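Local coordinates for protein Nrps/pks (Streptomyces albus, PDB 4OPF) that is a ketosynthase domain of the oxazolomycin "AT-less" type I polyketide synthase, probably passing on the acyl chain without elongating it, at residues V347-N352 / T382-A387. Residues are numbered along the deposited sequence; the frame is centred on the assembly and turned at random.
Sequences VLMLRN and TPWPDA
Met349 and Leu350, consecutive residues of a helix, both reach the six-membered ring of Trp384, and the contact between the two segments is wholly apolar, burying 140 Å² in all. The selenomethionine methyl meets one corner of the indole, Met349 CE lying 3.7 Å from Trp384 CZ3; a bend at chi3 (46°) turns this methyl out of an otherwise extended chain, which crosses the tryptophan side chain at about a right angle. Leu350 uses one branch, with CD2 3.8 Å from Trp384 CH2. Both methyls approach the ring obliquely. Trp384 has CG anti to the backbone N (chi1 -158°), which carries the benzo end toward the helix.

No hydrogen bond links the two segments; backbone bonds tie Trp384 to Arg353 and Thr382 to Ile355. Trp384 NE1 donates to the carbonyl of Pro388, helping to set the indole's rotation. Replacing Trp384 with alanine would probably open a gap beside the Met349 and Leu350 methyls and leave the Pro388 carbonyl without this donor.

This is plain packing within the thiolase-type ketosynthase fold, its centre about 17 Å from the chain's centre. It joins the C-terminal part of helix 338-352 to the loop leaving strand 382-383, which pairs antiparallel with 354-355; Ile355 touches both Met349 and Trp384, while Trp28 of helix 24-33 also packs on Met349.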
loop_
_atom_site.group_PDB
_atom_site.type_symbol
_atom_site.label_atom_id
_atom_site.label_comp_id
_atom_site.label_asym_id
_atom_site.label_seq_id
_atom_site.Cartn_x
_atom_site.Cartn_y
_atom_site.Cartn_z
ATOM N N VAL A 347 -9.635 -20.197 -6.217
ATOM C CA VAL A 347 -10.733 -20.258 -5.291
ATOM C C VAL A 347 -11.825 -21.113 -5.884
ATOM O O VAL A 347 -12.402 -21.937 -5.208
ATOM C CB VAL A 347 -11.289 -18.854 -4.939
ATOM C CG1 VAL A 347 -12.636 -18.979 -4.228
ATOM C CG2 VAL A 347 -10.236 -18.066 -4.137
ATOM N N LEU A 348 -12.111 -20.934 -7.153
ATOM C CA LEU A 348 -13.127 -21.759 -7.786
ATOM C C LEU A 348 -12.752 -23.267 -7.828
ATOM O O LEU A 348 -13.608 -24.149 -7.623
ATOM C CB LEU A 348 -13.398 -21.248 -9.190
ATOM C CG LEU A 348 -14.109 -19.908 -9.259
ATOM C CD1 LEU A 348 -14.150 -19.433 -10.701
ATOM C CD2 LEU A 348 -15.527 -20.057 -8.749
HETATM N N MSE A 349 -11.495 -23.553 -8.112
HETATM C CA MSE A 349 -10.995 -24.941 -8.074
HETATM C C MSE A 349 -11.186 -25.552 -6.725
HETATM O O MSE A 349 -11.645 -26.679 -6.622
HETATM C CB MSE A 349 -9.531 -24.975 -8.432
HETATM C CG MSE A 349 -9.386 -24.948 -9.965
HETATM SE SE MSE A 349 -7.466 -24.876 -10.435
HETATM C CE MSE A 349 -6.895 -26.269 -9.195
ATOM N N LEU A 350 -10.802 -24.828 -5.669
ATOM C CA LEU A 350 -10.906 -25.308 -4.273
ATOM C C LEU A 350 -12.349 -25.532 -3.857
ATOM O O LEU A 350 -12.714 -26.584 -3.311
ATOM C CB LEU A 350 -10.233 -24.332 -3.301
ATOM C CG LEU A 350 -8.718 -24.271 -3.376
ATOM C CD1 LEU A 350 -8.222 -23.015 -2.656
ATOM C CD2 LEU A 350 -8.079 -25.513 -2.754
ATOM N N ARG A 351 -13.197 -24.581 -4.207
ATOM C CA ARG A 351 -14.615 -24.690 -3.968
ATOM C C ARG A 351 -15.256 -25.867 -4.707
ATOM O O ARG A 351 -16.085 -26.547 -4.124
ATOM C CB ARG A 351 -15.290 -23.373 -4.388
ATOM C CG ARG A 351 -16.675 -23.196 -3.873
ATOM C CD ARG A 351 -17.181 -21.779 -4.133
ATOM N NE ARG A 351 -18.220 -21.729 -5.154
ATOM C CZ ARG A 351 -18.655 -20.612 -5.736
ATOM N NH1 ARG A 351 -18.141 -19.423 -5.435
ATOM N NH2 ARG A 351 -19.600 -20.689 -6.656
ATOM N N ASN A 352 -14.945 -26.067 -5.995
ATOM C CA ASN A 352 -15.513 -27.193 -6.738
ATOM C C ASN A 352 -14.733 -28.491 -6.569
ATOM O O ASN A 352 -15.130 -29.497 -7.122
ATOM C CB ASN A 352 -15.590 -26.879 -8.209
ATOM C CG ASN A 352 -16.598 -25.785 -8.509
ATOM O OD1 ASN A 352 -17.761 -26.062 -8.497
ATOM N ND2 ASN A 352 -16.153 -24.582 -8.823
ATOM N N THR A 382 -10.164 -32.919 -13.603
ATOM C CA THR A 382 -10.130 -34.097 -12.764
ATOM C C THR A 382 -10.621 -33.726 -11.389
ATOM O O THR A 382 -10.454 -32.600 -10.960
ATOM C CB THR A 382 -8.692 -34.655 -12.588
ATOM O OG1 THR A 382 -8.040 -33.907 -11.579
ATOM C CG2 THR A 382 -7.876 -34.504 -13.833
ATOM N N PRO A 383 -11.242 -34.684 -10.695
ATOM C CA PRO A 383 -11.579 -34.416 -9.311
ATOM C C PRO A 383 -10.303 -34.211 -8.533
ATOM O O PRO A 383 -9.226 -34.600 -8.970
ATOM C CB PRO A 383 -12.347 -35.692 -8.869
ATOM C CG PRO A 383 -12.156 -36.695 -9.955
ATOM C CD PRO A 383 -11.873 -35.926 -11.199
ATOM N N TRP A 384 -10.407 -33.551 -7.394
ATOM C CA TRP A 384 -9.220 -33.241 -6.639
ATOM C C TRP A 384 -8.538 -34.573 -6.340
ATOM O O TRP A 384 -9.185 -35.531 -6.029
ATOM C CB TRP A 384 -9.561 -32.461 -5.352
ATOM C CG TRP A 384 -8.394 -31.648 -4.764
ATOM C CD1 TRP A 384 -7.569 -32.042 -3.779
ATOM C CD2 TRP A 384 -7.948 -30.335 -5.158
ATOM N NE1 TRP A 384 -6.656 -31.079 -3.526
ATOM C CE2 TRP A 384 -6.871 -30.014 -4.357
ATOM C CE3 TRP A 384 -8.397 -29.394 -6.082
ATOM C CZ2 TRP A 384 -6.194 -28.837 -4.463
ATOM C CZ3 TRP A 384 -7.730 -28.183 -6.179
ATOM C CH2 TRP A 384 -6.647 -27.918 -5.354
ATOM N N PRO A 385 -7.214 -34.631 -6.447
ATOM C CA PRO A 385 -6.551 -35.861 -6.071
ATOM C C PRO A 385 -6.694 -36.153 -4.589
ATOM O O PRO A 385 -7.266 -35.377 -3.859
ATOM C CB PRO A 385 -5.085 -35.607 -6.415
ATOM C CG PRO A 385 -4.937 -34.164 -6.648
ATOM C CD PRO A 385 -6.283 -33.572 -6.870
ATOM N N ASP A 386 -6.145 -37.279 -4.160
ATOM C CA ASP A 386 -6.206 -37.699 -2.769
ATOM C C ASP A 386 -5.064 -36.983 -2.023
ATOM O O ASP A 386 -4.006 -37.542 -1.790
ATOM C CB ASP A 386 -6.100 -39.249 -2.700
ATOM C CG ASP A 386 -6.423 -39.806 -1.324
ATOM O OD1 ASP A 386 -6.545 -39.001 -0.367
ATOM O OD2 ASP A 386 -6.539 -41.051 -1.200
ATOM N N ALA A 387 -5.300 -35.717 -1.676
ATOM C CA ALA A 387 -4.270 -34.834 -1.136
ATOM C C ALA A 387 -4.962 -33.583 -0.618
ATOM O O ALA A 387 -6.101 -33.343 -0.948
ATOM C CB ALA A 387 -3.278 -34.481 -2.235
#